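Local coordinates for PvdO (Pseudomonas aeruginosa, PDB 5HHA), which probably acts in the periplasm in chromophore maturation, belongs to the family of formylglycine-generating enzymes and binds a calcium ion, at residues 98-103 with 127-132; 132-137 with 149-154; 208-213 with 279-284. All blocks are in the same frame, centred on the assembly; numbering follows the deposited sequence. Where two conformers were deposited one is given.

Interaction 1 of 3, residues 98-103 with 127-132; sequences VKLADG and VCVDYN
With chi1 at -62°, L100 sets its CG beside its own backbone N and opposite the carbonyl carbon, and an extended chi2 then sends the CD1 methyl out to V129; V129 answers with chi1 -74°, its CG1 likewise lying beside the backbone N. The two methyls touch, L100 CD1 resting 3.9 Å from V129 CG1, while the side chains run obliquely to one another. The same leucine methyl also lies near the carbonyl of C128, the residue before V129, 4.3 Å from C128 O. Both side chains reach L89 of helix 86-96, so the pair belongs to a small apolar cluster against that helix. In the fold, the contact lays the loop that leaves helix 86-96 against the turn leading into helix 131-145, where D130 is the N-cap, its OD1 accepting from the backbone N of D133. C128 is tied by a disulfide to C111, in the irregular chain between the two segments. Polar contact across the gap is indirect: one water donates to A101 O at 2.8 Å and to C128 O at 2.9 Å. C128 O also accepts from NH1 of R274.

Interaction 2 of 3, residues 132-137 with 149-154; sequences NDVKNY and YRMLSE
M151 leans across to V134 and K135 and illustrates how a flexible thioether can fill the angle between a helix and a sheet. The helix is 131-145 and the sheet is the mixed one of this formylglycine-generating-enzyme-like domain, to which the chain returns at strand 149-150 after a short connection. From CB, the M151 side chain sets out with CG beside its own backbone N (chi1 -63°), and this methylene meets the first branch of the valine, M151 CG lying 3.9 Å from V134 CG1. An extended chi2 then carries the sulfur outward to the aliphatic part of the lysine, where SD stands 3.9 Å from K135 CG. Rotation about CG-SD (chi3 85°) brings M151 CE back to 4.2 Å from V134 CG1. The methionine thus touches V134 twice, before and after its sulfur, and runs roughly at right angles to both helix side chains.

W220 of strand 218-221 touches both V134 and M151, adding an aromatic wall to the apolar pair, and V134 also packs on F280 of strand 278-285. K135 lies at the exposed margin, its CG lying against the sulfur while the chain bends at chi3 and chi4. On the strand side, R150 points away from the helix, and its extended chain runs forward alongside the following residues; in salt bridges NH1 pairs with E156 and NE with E285. R150 NH1 also donates to M151 O at 3.0 Å, with an N-H...O angle of 145° and the donor tilted somewhat from the carbonyl plane.

Interaction 3 of 3, residues 208-213 with 279-284; sequences FGVYDM and GFRVAR
M213 lays its terminal methyl over one face of the R281 guanidinium, CE standing 3.5 Å from R281 NE and displaced toward the rim of the flat group. The bend of the methionine at chi2 (-76°) keeps the rest of the side chain alongside too, with SD 3.7 Å from R281 NE and CG 3.8 Å from R281 NH2. R281 gets there by a straight reach: its chain is extended from CG to NE, crossing from the strand to the loop, and it accounts for most of the surface buried in this contact.

At its end the guanidinium finds a backbone acceptor. NH2 donates to Y211 O at 2.7 Å, a bond of 155° that lies in the carbonyl plane and close to the guanidinium plane, while R281 NH1 adds a weak, longer bond to the same oxygen. The stronger bond, with the weak one beside it, probably helps fix the group's rotation. V210 comes in obliquely, its CG1 3.5 Å from R281 NH1. The carboxylate of D212 is turned elsewhere, to the backbone N of G201, yet its opposite charge, with OD2 5.8 Å from R281 NH2, may still favour the arginine. Further bonds serve the buried cation: NE forms a salt bridge with E219, and NH1 donates to S80 O.

The side chain of D212 lies about 6 Å from that of the calcium ligand N186 and about 10 Å from the ion. In the sheet, strand 278-285 runs antiparallel to strand 77-80 and parallel to strand 218-221; R281 reaches from it to the loop that follows helix 154-162, where V210 and M213 pack on I79 of strand 77-80.

How the interactions relate
Following the chain from the N terminus, interaction 1 comes first, closing the irregular excursion between helix 86-96 and helix 131-145. Interaction 2 begins at N132, the residue it shares with interaction 1, and closes a loop made of the rest of the helix and the short turn after it. Interaction 3 spans the longest stretch, joining the loop after helix 154-162 to the final strand. The three follow in series, with none enclosing another. They remain in touch through the core: V129 packs on F280 and Y131 meets M151, linking the start of helix 131-145 to the sheet, while the backbones of R150 and A283 join strand 149-150 to strand 278-285, and L152 packs on V282.

Interaction 1 of 3, residues 98-103 with 127-132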
loop_
_atom_site.group_PDB
_atom_site.type_symbol
_atom_site.label_atom_id
_atom_site.label_comp_id
_atom_site.label_asym_id
_atom_site.label_seq_id
_atom_site.Cartn_x
_atom_site.Cartn_y
_atom_site.Cartn_z
ATOM N N VAL A 98 -19.678 12.614 2.040
ATOM C CA VAL A 98 -19.380 12.009 0.758
ATOM C C VAL A 98 -19.941 10.600 0.616
ATOM O O VAL A 98 -19.971 9.827 1.569
ATOM C CB VAL A 98 -17.874 11.976 0.571
ATOM C CG1 VAL A 98 -17.471 10.930 -0.462
ATOM C CG2 VAL A 98 -17.405 13.362 0.191
ATOM N N LYS A 99 -20.425 10.291 -0.591
ATOM C CA LYS A 99 -20.806 8.930 -0.945
ATOM C C LYS A 99 -19.881 8.467 -2.068
ATOM O O LYS A 99 -19.705 9.152 -3.094
ATOM C CB LYS A 99 -22.292 8.832 -1.339
ATOM C CG LYS A 99 -22.844 7.408 -1.418
ATOM C CD LYS A 99 -24.345 7.406 -1.728
ATOM C CE LYS A 99 -24.879 6.011 -2.029
ATOM N NZ LYS A 99 -26.361 6.001 -2.340
ATOM N N LEU A 100 -19.251 7.321 -1.823
ATOM C CA LEU A 100 -18.355 6.708 -2.780
ATOM C C LEU A 100 -19.171 6.034 -3.860
ATOM O O LEU A 100 -20.196 5.405 -3.574
ATOM C CB LEU A 100 -17.491 5.680 -2.057
ATOM C CG LEU A 100 -16.594 6.275 -0.965
ATOM C CD1 LEU A 100 -15.933 5.184 -0.144
ATOM C CD2 LEU A 100 -15.543 7.221 -1.563
ATOM N N ALA A 101 -18.700 6.147 -5.088
ATOM C CA ALA A 101 -19.348 5.509 -6.222
ATOM C C ALA A 101 -19.264 3.995 -6.122
ATOM O O ALA A 101 -18.315 3.449 -5.548
ATOM C CB ALA A 101 -18.702 5.980 -7.526
ATOM N N ASP A 102 -20.272 3.303 -6.660
ATOM C CA ASP A 102 -20.246 1.853 -6.745
ATOM C C ASP A 102 -19.288 1.412 -7.822
ATOM O O ASP A 102 -19.005 2.162 -8.761
ATOM C CB ASP A 102 -21.635 1.308 -7.090
ATOM C CG ASP A 102 -22.652 1.547 -6.001
ATOM O OD1 ASP A 102 -22.315 1.956 -4.874
ATOM O OD2 ASP A 102 -23.851 1.289 -6.277
ATOM N N GLY A 103 -18.800 0.182 -7.721
ATOM C CA GLY A 103 -17.774 -0.288 -8.621
ATOM C C GLY A 103 -18.174 -1.108 -9.820
ATOM O O GLY A 103 -19.312 -1.063 -10.292
ATOM N N VAL A 127 -11.427 -0.400 1.413
ATOM C CA VAL A 127 -11.340 -0.808 0.021
ATOM C C VAL A 127 -12.471 -0.104 -0.750
ATOM O O VAL A 127 -13.179 0.752 -0.192
ATOM C CB VAL A 127 -11.450 -2.346 -0.107
ATOM C CG1 VAL A 127 -10.228 -3.027 0.506
ATOM C CG2 VAL A 127 -12.758 -2.884 0.514
ATOM N N CYS A 128 -12.637 -0.449 -2.024
ATOM C CA CYS A 128 -13.763 0.046 -2.812
ATOM C C CYS A 128 -13.695 1.546 -2.975
ATOM O O CYS A 128 -14.734 2.219 -3.074
ATOM C CB CYS A 128 -15.094 -0.433 -2.211
ATOM S SG CYS A 128 -15.336 -2.200 -2.389
ATOM N N VAL A 129 -12.457 2.039 -3.061
ATOM C CA VAL A 129 -12.119 3.433 -3.319
ATOM C C VAL A 129 -11.281 3.546 -4.597
ATOM O O VAL A 129 -10.430 2.684 -4.887
ATOM C CB VAL A 129 -11.322 4.047 -2.149
ATOM C CG1 VAL A 129 -12.228 4.326 -0.953
ATOM C CG2 VAL A 129 -10.120 3.171 -1.752
ATOM N N ASP A 130 -11.523 4.589 -5.384
ATOM C CA ASP A 130 -10.680 4.831 -6.548
ATOM C C ASP A 130 -9.550 5.794 -6.193
ATOM O O ASP A 130 -9.377 6.235 -5.078
ATOM C CB ASP A 130 -11.471 5.236 -7.834
ATOM C CG ASP A 130 -11.970 6.674 -7.833
ATOM O OD1 ASP A 130 -11.715 7.422 -6.890
ATOM O OD2 ASP A 130 -12.631 7.060 -8.840
ATOM N N TYR A 131 -8.743 6.086 -7.195
ATOM C CA TYR A 131 -7.546 6.905 -7.001
ATOM C C TYR A 131 -7.898 8.302 -6.480
ATOM O O TYR A 131 -7.304 8.796 -5.537
ATOM C CB TYR A 131 -6.816 6.965 -8.339
ATOM C CG TYR A 131 -5.543 7.765 -8.465
ATOM C CD1 TYR A 131 -5.580 9.111 -8.796
ATOM C CD2 TYR A 131 -4.300 7.148 -8.383
ATOM C CE1 TYR A 131 -4.416 9.842 -9.017
ATOM C CE2 TYR A 131 -3.116 7.875 -8.606
ATOM C CZ TYR A 131 -3.191 9.219 -8.911
ATOM O OH TYR A 131 -2.041 9.957 -9.172
ATOM N N ASN A 132 -8.884 8.928 -7.112
ATOM C CA ASN A 132 -9.328 10.250 -6.681
ATOM C C ASN A 132 -9.924 10.255 -5.278
ATOM O O ASN A 132 -9.752 11.213 -4.526
ATOM C CB ASN A 132 -10.349 10.797 -7.679
ATOM C CG ASN A 132 -10.593 12.271 -7.501
ATOM O OD1 ASN A 132 -9.724 13.091 -7.786
ATOM N ND2 ASN A 132 -11.776 12.618 -7.022
HETATM O O HOH W 1 -17.498 1.633 -3.647
#

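Interaction 2 of 3, residues 132-137 with 149-154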
loop_
_atom_site.group_PDB
_atom_site.type_symbol
_atom_site.label_atom_id
_atom_site.label_comp_id
_atom_site.label_asym_id
_atom_site.label_seq_id
_atom_site.Cartn_x
_atom_site.Cartn_y
_atom_site.Cartn_z
ATOM N N ASN A 132 -8.884 8.928 -7.112
ATOM C CA ASN A 132 -9.328 10.250 -6.681
ATOM C C ASN A 132 -9.924 10.255 -5.278
ATOM O O ASN A 132 -9.752 11.213 -4.526
ATOM C CB ASN A 132 -10.349 10.797 -7.679
ATOM C CG ASN A 132 -10.593 12.271 -7.501
ATOM O OD1 ASN A 132 -9.724 13.091 -7.786
ATOM N ND2 ASN A 132 -11.776 12.618 -7.022
ATOM N N ASP A 133 -10.607 9.172 -4.917
ATOM C CA ASP A 133 -11.152 9.075 -3.578
ATOM C C ASP A 133 -10.030 9.166 -2.545
ATOM O O ASP A 133 -10.190 9.779 -1.491
ATOM C CB ASP A 133 -11.848 7.727 -3.378
ATOM C CG ASP A 133 -13.169 7.611 -4.100
ATOM O OD1 ASP A 133 -13.875 8.628 -4.260
ATOM O OD2 ASP A 133 -13.519 6.471 -4.469
ATOM N N VAL A 134 -8.908 8.501 -2.827
ATOM C CA VAL A 134 -7.749 8.551 -1.943
ATOM C C VAL A 134 -7.215 9.973 -1.854
ATOM O O VAL A 134 -6.912 10.463 -0.767
ATOM C CB VAL A 134 -6.637 7.572 -2.407
ATOM C CG1 VAL A 134 -5.397 7.750 -1.565
ATOM C CG2 VAL A 134 -7.134 6.133 -2.311
ATOM N N LYS A 135 -7.101 10.643 -2.989
ATOM C CA LYS A 135 -6.656 12.031 -2.966
ATOM C C LYS A 135 -7.609 12.880 -2.132
ATOM O O LYS A 135 -7.161 13.747 -1.362
ATOM C CB LYS A 135 -6.537 12.587 -4.389
ATOM C CG LYS A 135 -5.442 11.890 -5.205
ATOM C CD LYS A 135 -5.355 12.379 -6.633
ATOM C CE LYS A 135 -4.937 13.835 -6.695
ATOM N NZ LYS A 135 -3.503 13.998 -6.342
ATOM N N ASN A 136 -8.914 12.656 -2.273
ATOM C CA ASN A 136 -9.893 13.416 -1.487
ATOM C C ASN A 136 -9.771 13.166 -0.003
ATOM O O ASN A 136 -9.861 14.113 0.793
ATOM C CB ASN A 136 -11.310 13.118 -1.946
ATOM C CG ASN A 136 -11.621 13.680 -3.300
ATOM O OD1 ASN A 136 -10.942 14.574 -3.786
ATOM N ND2 ASN A 136 -12.671 13.167 -3.916
ATOM N N TYR A 137 -9.549 11.916 0.393
ATOM C CA TYR A 137 -9.357 11.572 1.788
ATOM C C TYR A 137 -8.127 12.310 2.319
ATOM O O TYR A 137 -8.154 12.876 3.401
ATOM C CB TYR A 137 -9.181 10.049 1.953
ATOM C CG TYR A 137 -8.835 9.622 3.364
ATOM C CD1 TYR A 137 -9.818 9.555 4.339
ATOM C CD2 TYR A 137 -7.528 9.312 3.738
ATOM C CE1 TYR A 137 -9.519 9.200 5.628
ATOM C CE2 TYR A 137 -7.214 8.954 5.013
ATOM C CZ TYR A 137 -8.210 8.901 5.957
ATOM O OH TYR A 137 -7.850 8.543 7.217
ATOM N N TYR A 149 -0.826 15.763 4.159
ATOM C CA TYR A 149 -1.051 14.362 3.808
ATOM C C TYR A 149 -1.207 14.217 2.301
ATOM O O TYR A 149 -1.653 15.116 1.601
ATOM C CB TYR A 149 -2.292 13.804 4.512
ATOM C CG TYR A 149 -2.065 13.452 5.954
ATOM C CD1 TYR A 149 -2.237 14.406 6.967
ATOM C CD2 TYR A 149 -1.683 12.172 6.338
ATOM C CE1 TYR A 149 -2.016 14.089 8.284
ATOM C CE2 TYR A 149 -1.469 11.846 7.667
ATOM C CZ TYR A 149 -1.643 12.807 8.638
ATOM O OH TYR A 149 -1.414 12.443 9.934
ATOM N N ARG A 150 -0.832 13.048 1.780
ATOM C CA ARG A 150 -0.834 12.800 0.353
ATOM C C ARG A 150 -0.733 11.296 0.096
ATOM O O ARG A 150 -0.471 10.537 1.007
ATOM C CB ARG A 150 0.350 13.513 -0.313
ATOM C CG ARG A 150 1.666 13.103 0.269
ATOM C CD ARG A 150 2.827 13.596 -0.581
ATOM N NE ARG A 150 4.112 13.411 0.086
ATOM C CZ ARG A 150 4.800 12.275 0.115
ATOM N NH1 ARG A 150 4.362 11.198 -0.520
ATOM N NH2 ARG A 150 5.964 12.221 0.741
ATOM N N MET A 151 -0.877 10.902 -1.165
ATOM C CA MET A 151 -0.551 9.530 -1.572
ATOM C C MET A 151 0.935 9.247 -1.408
ATOM O O MET A 151 1.763 10.164 -1.562
ATOM C CB MET A 151 -0.898 9.329 -3.045
ATOM C CG MET A 151 -2.376 9.475 -3.344
ATOM S SD MET A 151 -2.764 9.109 -5.072
ATOM C CE MET A 151 -2.914 7.384 -4.908
ATOM N N LEU A 152 1.282 7.974 -1.208
ATOM C CA LEU A 152 2.655 7.517 -1.370
ATOM C C LEU A 152 3.032 7.508 -2.843
ATOM O O LEU A 152 2.208 7.280 -3.716
ATOM C CB LEU A 152 2.789 6.079 -0.862
ATOM C CG LEU A 152 2.977 5.930 0.631
ATOM C CD1 LEU A 152 1.747 6.343 1.387
ATOM C CD2 LEU A 152 3.329 4.506 0.935
ATOM N N SER A 153 4.317 7.725 -3.115
ATOM C CA SER A 153 4.878 7.389 -4.401
ATOM C C SER A 153 5.223 5.896 -4.429
ATOM O O SER A 153 5.368 5.245 -3.392
ATOM C CB SER A 153 6.117 8.220 -4.725
ATOM O OG SER A 153 7.196 7.787 -3.923
ATOM N N GLU A 154 5.384 5.369 -5.632
ATOM C CA GLU A 154 5.741 3.959 -5.792
ATOM C C GLU A 154 7.065 3.668 -5.100
ATOM O O GLU A 154 7.241 2.637 -4.452
ATOM C CB GLU A 154 5.803 3.580 -7.268
ATOM C CG GLU A 154 5.926 2.075 -7.471
ATOM C CD GLU A 154 5.966 1.585 -8.899
ATOM O OE1 GLU A 154 6.042 2.401 -9.834
ATOM O OE2 GLU A 154 5.867 0.343 -9.058
#

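Interaction 3 of 3, residues 208-213 with 279-284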
loop_
_atom_site.group_PDB
_atom_site.type_symbol
_atom_site.label_atom_id
_atom_site.label_comp_id
_atom_site.label_asym_id
_atom_site.label_seq_id
_atom_site.Cartn_x
_atom_site.Cartn_y
_atom_site.Cartn_z
ATOM N N PHE A 208 11.042 -1.377 9.764
ATOM C CA PHE A 208 10.657 0.035 9.784
ATOM C C PHE A 208 9.411 0.237 10.647
ATOM O O PHE A 208 8.946 1.364 10.784
ATOM C CB PHE A 208 10.370 0.562 8.381
ATOM C CG PHE A 208 11.589 0.966 7.571
ATOM C CD1 PHE A 208 12.897 0.916 8.056
ATOM C CD2 PHE A 208 11.381 1.448 6.297
ATOM C CE1 PHE A 208 13.955 1.337 7.234
ATOM C CE2 PHE A 208 12.419 1.848 5.491
ATOM C CZ PHE A 208 13.703 1.799 5.955
ATOM N N GLY A 209 8.864 -0.817 11.220
ATOM C CA GLY A 209 7.640 -0.670 11.980
ATOM C C GLY A 209 6.383 -0.640 11.123
ATOM O O GLY A 209 5.320 -0.205 11.574
ATOM N N VAL A 210 6.473 -1.140 9.894
ATOM C CA VAL A 210 5.342 -1.093 8.962
ATOM C C VAL A 210 4.711 -2.479 8.863
ATOM O O VAL A 210 5.415 -3.491 8.836
ATOM C CB VAL A 210 5.824 -0.649 7.584
ATOM C CG1 VAL A 210 4.639 -0.495 6.645
ATOM C CG2 VAL A 210 6.553 0.668 7.674
ATOM N N TYR A 211 3.378 -2.539 8.775
ATOM C CA TYR A 211 2.617 -3.791 8.726
ATOM C C TYR A 211 1.913 -3.961 7.379
ATOM O O TYR A 211 1.543 -2.979 6.723
ATOM C CB TYR A 211 1.518 -3.788 9.787
ATOM C CG TYR A 211 2.017 -3.783 11.213
ATOM C CD1 TYR A 211 2.385 -2.598 11.849
ATOM C CD2 TYR A 211 2.061 -4.964 11.934
ATOM C CE1 TYR A 211 2.819 -2.599 13.150
ATOM C CE2 TYR A 211 2.476 -4.966 13.265
ATOM C CZ TYR A 211 2.844 -3.780 13.838
ATOM O OH TYR A 211 3.282 -3.777 15.168
ATOM N N ASP A 212 1.719 -5.215 6.997
ATOM C CA ASP A 212 0.900 -5.615 5.844
ATOM C C ASP A 212 1.445 -5.153 4.496
ATOM O O ASP A 212 0.676 -5.063 3.538
ATOM C CB ASP A 212 -0.567 -5.194 6.019
ATOM C CG ASP A 212 -1.249 -5.911 7.166
ATOM O OD1 ASP A 212 -1.200 -7.165 7.218
ATOM O OD2 ASP A 212 -1.838 -5.229 8.044
ATOM N N MET A 213 2.744 -4.908 4.396
ATOM C CA MET A 213 3.295 -4.517 3.111
ATOM C C MET A 213 3.334 -5.675 2.110
ATOM O O MET A 213 3.577 -5.452 0.925
ATOM C CB MET A 213 4.684 -3.917 3.288
ATOM C CG MET A 213 4.661 -2.456 3.728
ATOM S SD MET A 213 4.234 -1.387 2.335
ATOM C CE MET A 213 4.595 0.220 2.985
ATOM N N GLY A 279 -6.856 -1.050 -1.476
ATOM C CA GLY A 279 -6.963 -0.039 -0.433
ATOM C C GLY A 279 -5.850 0.992 -0.634
ATOM O O GLY A 279 -5.482 1.298 -1.773
ATOM N N PHE A 280 -5.301 1.517 0.466
ATOM C CA PHE A 280 -4.317 2.592 0.333
ATOM C C PHE A 280 -3.677 2.918 1.641
ATOM O O PHE A 280 -4.246 2.661 2.703
ATOM C CB PHE A 280 -4.936 3.863 -0.249
ATOM C CG PHE A 280 -5.990 4.501 0.635
ATOM C CD1 PHE A 280 -7.290 4.004 0.683
ATOM C CD2 PHE A 280 -5.698 5.640 1.380
ATOM C CE1 PHE A 280 -8.255 4.617 1.450
ATOM C CE2 PHE A 280 -6.664 6.253 2.161
ATOM C CZ PHE A 280 -7.944 5.750 2.183
ATOM N N ARG A 281 -2.475 3.475 1.563
ATOM C CA ARG A 281 -1.850 4.165 2.680
ATOM C C ARG A 281 -1.843 5.664 2.357
ATOM O O ARG A 281 -2.077 6.081 1.228
ATOM C CB ARG A 281 -0.417 3.672 2.893
ATOM C CG ARG A 281 -0.331 2.241 3.299
ATOM C CD ARG A 281 1.111 1.775 3.467
ATOM N NE ARG A 281 1.115 0.336 3.463
ATOM C CZ ARG A 281 1.104 -0.446 4.540
ATOM N NH1 ARG A 281 1.274 0.041 5.765
ATOM N NH2 ARG A 281 0.955 -1.751 4.384
ATOM N N VAL A 282 -1.542 6.463 3.385
ATOM C CA VAL A 282 -1.231 7.859 3.192
ATOM C C VAL A 282 0.153 8.142 3.743
ATOM O O VAL A 282 0.674 7.446 4.620
ATOM C CB VAL A 282 -2.277 8.806 3.861
ATOM C CG1 VAL A 282 -3.632 8.708 3.179
ATOM C CG2 VAL A 282 -2.423 8.549 5.362
ATOM N N ALA A 283 0.716 9.227 3.224
ATOM C CA ALA A 283 2.013 9.728 3.670
ATOM C C ALA A 283 1.835 11.134 4.219
ATOM O O ALA A 283 0.890 11.825 3.846
ATOM C CB ALA A 283 3.011 9.736 2.520
ATOM N N ARG A 284 2.795 11.553 5.036
ATOM C CA ARG A 284 2.735 12.855 5.692
ATOM C C ARG A 284 4.135 13.443 5.739
ATOM O O ARG A 284 5.070 12.781 6.189
ATOM C CB ARG A 284 2.137 12.685 7.093
ATOM C CG ARG A 284 2.700 13.571 8.197
ATOM C CD ARG A 284 1.695 14.582 8.657
ATOM N NE ARG A 284 1.603 14.750 10.119
ATOM C CZ ARG A 284 2.517 15.356 10.880
ATOM N NH1 ARG A 284 3.644 15.800 10.358
ATOM N NH2 ARG A 284 2.300 15.486 12.169
#